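Local coordinates for protein NURA (Sulfolobus solfataricus, PDB 2YGK) that processes the ends of linear double-stranded DNA as a manganese-dependent nuclease, probably acting with the HerA helicase in resection of the 5' strand during double-strand break repair, at residues A56-S61 with K304-V309; Y72-E77 with E106-L111; L115-A120 with I130-S135. All coordinates share one frame; numbering follows the deposited sequence.

Contact 1. Residues A56-S61 with K304-V309; sequences AIDGGS and KAHMDV. With MN (manganese (II) ion), chain C.
D58 meets A305 and H306 where a central strand of the sheet lies against the helix 300-309. The sequence and topology belong to the RNase H-like group of nucleases, in which a metal-binding aspartate sits on the first long strand. Its CB rests on the methyl of A305, with 3.9 Å between the two CB atoms, so the root of the aspartate is packed against a methyl and the helix main chain. From there CG lies roughly anti to the backbone N (chi1 -152°), which carries the carboxylate toward the ion. OD1 binds manganese at 2.4 Å and also accepts the N-H of G59, which comes from the anti side, tilted out of the carboxylate plane. OD2 turns back to H306, 3.3 Å from its CB and 3.3 Å from ND1. The two side chains run alongside each other and point the same way, with carboxylate and imidazole planes 27° apart. D133 supplies the second protein ligand of the ion.

Further along, V309 CG2 presses on the backbone where two glycines follow each other, 3.4 Å from G59 C, while CG1 lies 3.8 Å from D58 O. G60 has no side chain, and a CB here would point at the helix and clash with V309 O; its CA comes within 5.0 Å of V309 CA. The segments run 24° apart in direction, their axes 6.9 Å from each other at closest approach. On the opposite face of the strand I57 packs on helix 104-123, and V309 also touches I2 of the second subunit.

Apolar packing thus holds the base of D58, while OD1 is shared by the metal and the N-H of G59 and OD2 lies beside H306, contacts that probably limit rotation of the carboxylate.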
loop_
_atom_site.group_PDB
_atom_site.type_symbol
_atom_site.label_atom_id
_atom_site.label_comp_id
_atom_site.label_asym_id
_atom_site.label_seq_id
_atom_site.Cartn_x
_atom_site.Cartn_y
_atom_site.Cartn_z
ATOM N N ALA A 56 -18.427 -20.388 -0.051
ATOM C CA ALA A 56 -17.222 -19.562 -0.106
ATOM C C ALA A 56 -17.555 -18.085 0.186
ATOM O O ALA A 56 -18.581 -17.592 -0.213
ATOM C CB ALA A 56 -16.579 -19.674 -1.456
ATOM N N ILE A 57 -16.652 -17.405 0.878
ATOM C CA ILE A 57 -16.796 -16.024 1.165
ATOM C C ILE A 57 -15.526 -15.337 0.747
ATOM O O ILE A 57 -14.427 -15.792 1.128
ATOM C CB ILE A 57 -17.019 -15.752 2.673
ATOM C CG1 ILE A 57 -18.368 -16.342 3.167
ATOM C CG2 ILE A 57 -17.013 -14.223 2.967
ATOM C CD1 ILE A 57 -18.220 -17.607 3.997
ATOM N N ASP A 58 -15.680 -14.242 -0.025
ATOM C CA ASP A 58 -14.604 -13.288 -0.235
ATOM C C ASP A 58 -15.081 -11.856 -0.177
ATOM O O ASP A 58 -16.321 -11.585 -0.217
ATOM C CB ASP A 58 -13.928 -13.521 -1.589
ATOM C CG ASP A 58 -12.467 -13.089 -1.585
ATOM O OD1 ASP A 58 -12.047 -12.307 -0.737
ATOM O OD2 ASP A 58 -11.692 -13.606 -2.400
ATOM N N GLY A 59 -14.117 -10.927 -0.183
ATOM C CA GLY A 59 -14.444 -9.513 -0.082
ATOM C C GLY A 59 -13.604 -8.607 -0.942
ATOM O O GLY A 59 -12.504 -8.991 -1.390
ATOM N N GLY A 60 -14.137 -7.403 -1.170
ATOM C CA GLY A 60 -13.512 -6.397 -2.026
ATOM C C GLY A 60 -13.703 -5.049 -1.393
ATOM O O GLY A 60 -14.673 -4.857 -0.660
ATOM N N SER A 61 -12.793 -4.119 -1.689
ATOM C CA SER A 61 -12.805 -2.811 -1.075
ATOM C C SER A 61 -11.883 -1.832 -1.782
ATOM O O SER A 61 -10.994 -2.233 -2.492
ATOM C CB SER A 61 -12.288 -2.885 0.363
ATOM O OG SER A 61 -10.868 -2.825 0.316
ATOM N N LYS A 304 -15.310 -17.176 -7.805
ATOM C CA LYS A 304 -16.526 -16.492 -8.179
ATOM C C LYS A 304 -16.808 -15.431 -7.175
ATOM O O LYS A 304 -17.092 -14.296 -7.536
ATOM C CB LYS A 304 -17.734 -17.440 -8.236
ATOM C CG LYS A 304 -19.016 -16.723 -8.664
ATOM C CD LYS A 304 -20.273 -17.559 -8.302
ATOM C CE LYS A 304 -21.588 -16.745 -8.489
ATOM N NZ LYS A 304 -21.623 -15.833 -9.652
ATOM N N ALA A 305 -16.742 -15.797 -5.911
ATOM C CA ALA A 305 -16.952 -14.828 -4.850
ATOM C C ALA A 305 -16.020 -13.653 -5.081
ATOM O O ALA A 305 -16.433 -12.492 -5.028
ATOM C CB ALA A 305 -16.701 -15.447 -3.506
ATOM N N HIS A 306 -14.768 -13.962 -5.392
ATOM C CA HIS A 306 -13.753 -12.937 -5.522
ATOM C C HIS A 306 -14.088 -12.085 -6.719
ATOM O O HIS A 306 -13.981 -10.860 -6.675
ATOM C CB HIS A 306 -12.388 -13.578 -5.673
ATOM C CG HIS A 306 -11.273 -12.612 -5.891
ATOM N ND1 HIS A 306 -10.927 -11.652 -4.966
ATOM C CD2 HIS A 306 -10.389 -12.479 -6.897
ATOM C CE1 HIS A 306 -9.890 -10.958 -5.399
ATOM N NE2 HIS A 306 -9.538 -11.447 -6.568
HETATM N N MSE A 307 -14.510 -12.699 -7.810
HETATM C CA MSE A 307 -14.704 -11.902 -9.012
HETATM C C MSE A 307 -15.872 -10.929 -8.835
HETATM O O MSE A 307 -15.886 -9.815 -9.371
HETATM C CB MSE A 307 -14.923 -12.801 -10.209
HETATM C CG MSE A 307 -13.657 -13.436 -10.716
HETATM SE SE MSE A 307 -14.123 -14.763 -12.072
HETATM C CE MSE A 307 -14.749 -13.504 -13.444
ATOM N N ASP A 308 -16.865 -11.342 -8.080
ATOM C CA ASP A 308 -18.051 -10.517 -7.976
ATOM C C ASP A 308 -17.827 -9.298 -7.112
ATOM O O ASP A 308 -18.341 -8.252 -7.416
ATOM C CB ASP A 308 -19.190 -11.352 -7.425
ATOM C CG ASP A 308 -19.683 -12.338 -8.421
ATOM O OD1 ASP A 308 -19.411 -12.120 -9.606
ATOM O OD2 ASP A 308 -20.363 -13.307 -8.041
ATOM N N VAL A 309 -17.056 -9.442 -6.038
ATOM C CA VAL A 309 -16.877 -8.328 -5.123
ATOM C C VAL A 309 -15.818 -7.331 -5.585
ATOM O O VAL A 309 -15.754 -6.232 -5.054
ATOM C CB VAL A 309 -16.529 -8.803 -3.679
ATOM C CG1 VAL A 309 -17.698 -9.510 -3.115
ATOM C CG2 VAL A 309 -15.277 -9.670 -3.646
HETATM MN MN MN C . -9.899 -11.367 -0.222
#

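Contact 2. Residues Y72-E77 with E106-L111; sequences YAVGAE and ERISLL
Y72 and I108 open an interface without hydrogen bonds, made mostly by apolar side chains, between the strand 70-82 and the helix 104-123. The first group of contacts is aliphatic. I108 splits its branches between two strand residues: CD1 lies 3.7 Å from Y72 CB, whereas CG2 meets V74 CG1 at 3.8 Å. The division follows from the first torsion of I108, which sets CG2 anti to the backbone N and CG1 anti to the carbonyl carbon. L111, one turn on, adds a more distant contact, its CG standing 4.3 Å from V74 CG1.

A second group involves the tyrosine ring. L111 CD2 comes to 4.0 Å from Y72 CE2, the two side chains crossing at about a right angle, and I108 CG1 reaches the ring near CG. With chi1 at 70°, the ring of Y72 is placed between its own backbone N and carbonyl carbon and stacks on F98 of the neighbouring strand, which I108 and L111 touch as well.

The topology is that of the RNase H-like fold: three consecutive antiparallel strands, 54-65, 70-82 and 85-98, then a helix laid over one face of the sheet. Segments 72-77 and 106-111 run almost in the same direction, 23° apart, with their axes 8.6 Å apart at closest approach. An alanine in place of I108 would probably leave V74 CG1 and Y72 CB without their shared partner and open a gap between strand and helix.

The third kind of contact is of methyl with backbone. V74 CG1 lies 3.6 Å from I108 O, so the valine packs against the helix main chain as well as its side chains. V74 CG2 meets L115 CD1, further along the helix, while I108 continues onto S61 of the adjoining strand.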
loop_
_atom_site.group_PDB
_atom_site.type_symbol
_atom_site.label_atom_id
_atom_site.label_comp_id
_atom_site.label_asym_id
_atom_site.label_seq_id
_atom_site.Cartn_x
_atom_site.Cartn_y
_atom_site.Cartn_z
ATOM N N TYR A 72 -14.877 5.507 0.402
ATOM C CA TYR A 72 -14.641 4.077 0.323
ATOM C C TYR A 72 -15.881 3.271 0.004
ATOM O O TYR A 72 -17.009 3.717 0.150
ATOM C CB TYR A 72 -14.089 3.559 1.636
ATOM C CG TYR A 72 -15.114 3.575 2.735
ATOM C CD1 TYR A 72 -15.283 4.699 3.542
ATOM C CD2 TYR A 72 -15.939 2.491 2.945
ATOM C CE1 TYR A 72 -16.231 4.717 4.556
ATOM C CE2 TYR A 72 -16.879 2.497 3.942
ATOM C CZ TYR A 72 -17.028 3.614 4.755
ATOM O OH TYR A 72 -17.988 3.605 5.762
ATOM N N ALA A 73 -15.631 2.035 -0.375
ATOM C CA ALA A 73 -16.668 1.099 -0.682
ATOM C C ALA A 73 -16.133 -0.263 -0.328
ATOM O O ALA A 73 -15.037 -0.625 -0.721
ATOM C CB ALA A 73 -17.008 1.180 -2.144
ATOM N N VAL A 74 -16.914 -1.015 0.421
ATOM C CA VAL A 74 -16.579 -2.387 0.790
ATOM C C VAL A 74 -17.736 -3.277 0.374
ATOM O O VAL A 74 -18.896 -2.810 0.303
ATOM C CB VAL A 74 -16.427 -2.531 2.313
ATOM C CG1 VAL A 74 -15.170 -1.796 2.811
ATOM C CG2 VAL A 74 -17.700 -2.027 3.012
ATOM N N GLY A 75 -17.435 -4.552 0.133
ATOM C CA GLY A 75 -18.449 -5.512 -0.214
ATOM C C GLY A 75 -17.972 -6.943 0.023
ATOM O O GLY A 75 -16.817 -7.271 -0.183
ATOM N N ALA A 76 -18.872 -7.797 0.460
ATOM C CA ALA A 76 -18.539 -9.191 0.609
ATOM C C ALA A 76 -19.704 -10.012 0.071
ATOM O O ALA A 76 -20.853 -9.550 0.044
ATOM C CB ALA A 76 -18.217 -9.530 2.075
ATOM N N GLU A 77 -19.387 -11.212 -0.377
ATOM C CA GLU A 77 -20.365 -12.113 -0.915
ATOM C C GLU A 77 -20.120 -13.532 -0.429
ATOM O O GLU A 77 -18.990 -13.979 -0.369
ATOM C CB GLU A 77 -20.258 -12.067 -2.426
ATOM C CG GLU A 77 -21.258 -12.923 -3.152
ATOM C CD GLU A 77 -21.223 -12.679 -4.630
ATOM O OE1 GLU A 77 -20.418 -13.222 -5.330
ATOM O OE2 GLU A 77 -21.987 -11.915 -5.159
ATOM N N GLU A 106 -6.369 0.878 6.228
ATOM C CA GLU A 106 -6.410 -0.294 7.068
ATOM C C GLU A 106 -7.832 -0.463 7.660
ATOM O O GLU A 106 -8.406 -1.573 7.644
ATOM C CB GLU A 106 -5.339 -0.190 8.156
ATOM C CG GLU A 106 -4.858 -1.558 8.595
ATOM C CD GLU A 106 -4.247 -1.588 9.978
ATOM O OE1 GLU A 106 -3.677 -0.557 10.412
ATOM O OE2 GLU A 106 -4.342 -2.675 10.614
ATOM N N ARG A 107 -8.426 0.640 8.127
ATOM C CA ARG A 107 -9.795 0.557 8.590
ATOM C C ARG A 107 -10.704 0.044 7.482
ATOM O O ARG A 107 -11.620 -0.725 7.755
ATOM C CB ARG A 107 -10.333 1.895 9.112
ATOM C CG ARG A 107 -9.413 2.571 10.095
ATOM C CD ARG A 107 -10.098 3.551 11.008
ATOM N NE ARG A 107 -10.650 4.719 10.331
ATOM C CZ ARG A 107 -9.929 5.700 9.824
ATOM N NH1 ARG A 107 -8.596 5.655 9.888
ATOM N NH2 ARG A 107 -10.551 6.710 9.232
ATOM N N ILE A 108 -10.487 0.490 6.244
ATOM C CA ILE A 108 -11.367 0.082 5.172
ATOM C C ILE A 108 -11.263 -1.433 5.044
ATOM O O ILE A 108 -12.281 -2.124 4.953
ATOM C CB ILE A 108 -11.027 0.709 3.823
ATOM C CG1 ILE A 108 -11.393 2.196 3.804
ATOM C CG2 ILE A 108 -11.784 0.009 2.698
ATOM C CD1 ILE A 108 -10.607 3.002 2.758
ATOM N N SER A 109 -10.040 -1.948 5.045
ATOM C CA SER A 109 -9.868 -3.370 4.842
ATOM C C SER A 109 -10.405 -4.179 6.015
ATOM O O SER A 109 -10.960 -5.237 5.809
ATOM C CB SER A 109 -8.416 -3.729 4.509
ATOM O OG SER A 109 -7.516 -3.087 5.369
ATOM N N LEU A 110 -10.237 -3.681 7.239
ATOM C CA LEU A 110 -10.738 -4.378 8.415
ATOM C C LEU A 110 -12.259 -4.381 8.392
ATOM O O LEU A 110 -12.896 -5.335 8.827
ATOM C CB LEU A 110 -10.244 -3.714 9.704
ATOM C CG LEU A 110 -8.768 -3.990 9.983
ATOM C CD1 LEU A 110 -8.185 -3.043 11.032
ATOM C CD2 LEU A 110 -8.551 -5.407 10.396
ATOM N N LEU A 111 -12.843 -3.293 7.916
ATOM C CA LEU A 111 -14.277 -3.231 7.728
ATOM C C LEU A 111 -14.729 -4.284 6.711
ATOM O O LEU A 111 -15.717 -4.996 6.937
ATOM C CB LEU A 111 -14.656 -1.842 7.303
ATOM C CG LEU A 111 -16.104 -1.507 6.994
ATOM C CD1 LEU A 111 -17.091 -2.133 7.974
ATOM C CD2 LEU A 111 -16.213 0.027 6.973
#

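Contact 3. Residues L115-A120 with I130-S135; sequences LELSLA and ILMDGS. With MN (manganese (II) ion), chain C.
M132, here a selenomethionine, reaches from its strand to L117 and A120 of the helix 104-123. This helix and the strand 129-133 complete a beta-alpha-beta crossover of the RNase H-like fold: strand 85-98 leads into the helix, which returns the chain to a strand parallel to the first. Helix and strand segments are antiparallel, at 178°, with their axes 10.2 Å apart, a spacing usual for a helix packed on a sheet and filled here largely by M132.

Bent at chi2 and chi3, with values of -72° and -53°, M132 folds over so that SE sits 3.8 Å from A120 CB, and its terminal CE lies 3.7 Å from L117 CD2, the two side chains crossing at about a right angle. I130 CD1 adds a lighter touch, 4.1 Å from A120 O. W199 of the neighbouring strand 197-201 touches both M132 and L117.

Toward the metal the packing thins. E116 CB stands 4.3 Å from M132 CE, and the carboxylate passes beyond the apolar layer to K139, whose NZ forms a salt bridge with E116 OE1 and a hydrogen bond with D133 O. D133, itself partly exposed and with its CG anti to the backbone N, directs OD2 to the manganese ion at 2.5 Å.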
loop_
_atom_site.group_PDB
_atom_site.type_symbol
_atom_site.label_atom_id
_atom_site.label_comp_id
_atom_site.label_asym_id
_atom_site.label_seq_id
_atom_site.Cartn_x
_atom_site.Cartn_y
_atom_site.Cartn_z
ATOM N N LEU A 115 -17.243 -7.896 7.213
ATOM C CA LEU A 115 -18.427 -8.315 6.465
ATOM C C LEU A 115 -18.281 -9.750 5.977
ATOM O O LEU A 115 -19.259 -10.525 5.975
ATOM C CB LEU A 115 -18.699 -7.398 5.277
ATOM C CG LEU A 115 -19.093 -5.950 5.599
ATOM C CD1 LEU A 115 -19.217 -5.157 4.289
ATOM C CD2 LEU A 115 -20.372 -5.862 6.397
ATOM N N GLU A 116 -17.069 -10.110 5.552
ATOM C CA GLU A 116 -16.771 -11.487 5.193
ATOM C C GLU A 116 -17.103 -12.384 6.370
ATOM O O GLU A 116 -17.941 -13.272 6.266
ATOM C CB GLU A 116 -15.291 -11.668 4.831
ATOM C CG GLU A 116 -14.925 -11.102 3.512
ATOM C CD GLU A 116 -13.427 -11.075 3.220
ATOM O OE1 GLU A 116 -12.772 -12.104 3.230
ATOM O OE2 GLU A 116 -12.902 -10.004 2.930
ATOM N N LEU A 117 -16.442 -12.138 7.497
ATOM C CA LEU A 117 -16.589 -13.014 8.648
ATOM C C LEU A 117 -18.027 -13.021 9.112
ATOM O O LEU A 117 -18.529 -14.074 9.478
ATOM C CB LEU A 117 -15.695 -12.596 9.799
ATOM C CG LEU A 117 -14.171 -12.560 9.565
ATOM C CD1 LEU A 117 -13.601 -11.847 10.793
ATOM C CD2 LEU A 117 -13.497 -13.977 9.285
ATOM N N SER A 118 -18.734 -11.895 9.067
ATOM C CA SER A 118 -20.139 -12.006 9.454
ATOM C C SER A 118 -20.999 -12.798 8.450
ATOM O O SER A 118 -21.974 -13.381 8.836
ATOM C CB SER A 118 -20.753 -10.650 9.786
ATOM O OG SER A 118 -21.134 -9.999 8.612
ATOM N N LEU A 119 -20.642 -12.851 7.178
ATOM C CA LEU A 119 -21.375 -13.710 6.237
ATOM C C LEU A 119 -21.024 -15.183 6.470
ATOM O O LEU A 119 -21.826 -16.088 6.207
ATOM C CB LEU A 119 -21.086 -13.323 4.780
ATOM C CG LEU A 119 -21.665 -11.990 4.302
ATOM C CD1 LEU A 119 -21.243 -11.627 2.897
ATOM C CD2 LEU A 119 -23.152 -12.085 4.344
ATOM N N ALA A 120 -19.834 -15.443 6.975
ATOM C CA ALA A 120 -19.491 -16.815 7.334
ATOM C C ALA A 120 -20.442 -17.298 8.443
ATOM O O ALA A 120 -20.834 -18.473 8.484
ATOM C CB ALA A 120 -18.032 -16.904 7.774
ATOM N N ILE A 130 -16.788 -24.462 4.778
ATOM C CA ILE A 130 -16.770 -23.034 4.507
ATOM C C ILE A 130 -15.387 -22.692 4.017
ATOM O O ILE A 130 -14.413 -23.031 4.655
ATOM C CB ILE A 130 -17.057 -22.212 5.768
ATOM C CG1 ILE A 130 -18.426 -22.560 6.329
ATOM C CG2 ILE A 130 -17.029 -20.699 5.469
ATOM C CD1 ILE A 130 -18.702 -21.823 7.591
ATOM N N LEU A 131 -15.300 -22.047 2.866
ATOM C CA LEU A 131 -14.022 -21.611 2.332
ATOM C C LEU A 131 -13.886 -20.110 2.491
ATOM O O LEU A 131 -14.639 -19.352 1.888
ATOM C CB LEU A 131 -13.925 -21.953 0.854
ATOM C CG LEU A 131 -14.333 -23.361 0.501
ATOM C CD1 LEU A 131 -14.130 -23.586 -0.990
ATOM C CD2 LEU A 131 -13.490 -24.334 1.358
HETATM N N MSE A 132 -12.921 -19.690 3.297
HETATM C CA MSE A 132 -12.523 -18.301 3.384
HETATM C C MSE A 132 -11.288 -18.076 2.524
HETATM O O MSE A 132 -10.440 -18.977 2.396
HETATM C CB MSE A 132 -12.124 -17.918 4.820
HETATM C CG MSE A 132 -13.085 -18.359 5.917
HETATM SE SE MSE A 132 -14.738 -17.376 5.957
HETATM C CE MSE A 132 -14.059 -15.581 6.033
ATOM N N ASP A 133 -11.167 -16.845 2.016
ATOM C CA ASP A 133 -10.031 -16.397 1.236
ATOM C C ASP A 133 -9.060 -15.651 2.128
ATOM O O ASP A 133 -9.365 -14.592 2.605
ATOM C CB ASP A 133 -10.501 -15.462 0.139
ATOM C CG ASP A 133 -9.365 -14.910 -0.672
ATOM O OD1 ASP A 133 -8.583 -15.691 -1.193
ATOM O OD2 ASP A 133 -9.249 -13.698 -0.815
ATOM N N GLY A 134 -7.890 -16.207 2.351
ATOM C CA GLY A 134 -6.964 -15.670 3.315
ATOM C C GLY A 134 -6.606 -16.625 4.440
ATOM O O GLY A 134 -7.371 -17.516 4.807
ATOM N N SER A 135 -5.439 -16.395 5.030
ATOM C CA SER A 135 -4.936 -17.260 6.098
ATOM C C SER A 135 -5.581 -16.977 7.448
ATOM O O SER A 135 -6.009 -15.848 7.720
ATOM C CB SER A 135 -3.463 -17.027 6.253
ATOM O OG SER A 135 -3.268 -15.626 6.504
HETATM MN MN MN C . -9.899 -11.367 -0.222
#

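Overall arrangement
The three contacts share one sheet and sit on its two faces. Contact 1 covers one face with helix 300-309, whereas contacts 2 and 3 occupy successive parts of helix 104-123 on the other; their centres lie 10 to 13 Å from one another. Strand pairing joins them: I57 N reaches L131 O at 3.0 Å, linking contacts 1 and 3, and G60 N reaches G75 O at 2.9 Å, linking contacts 1 and 2. The metal site is split between contacts 1 and 3, where D58 OD2 and D133 OD2 are 2.9 Å apart beside the manganese. Contact 2 is set further back, with the V74 side chain about 11 Å from the ion.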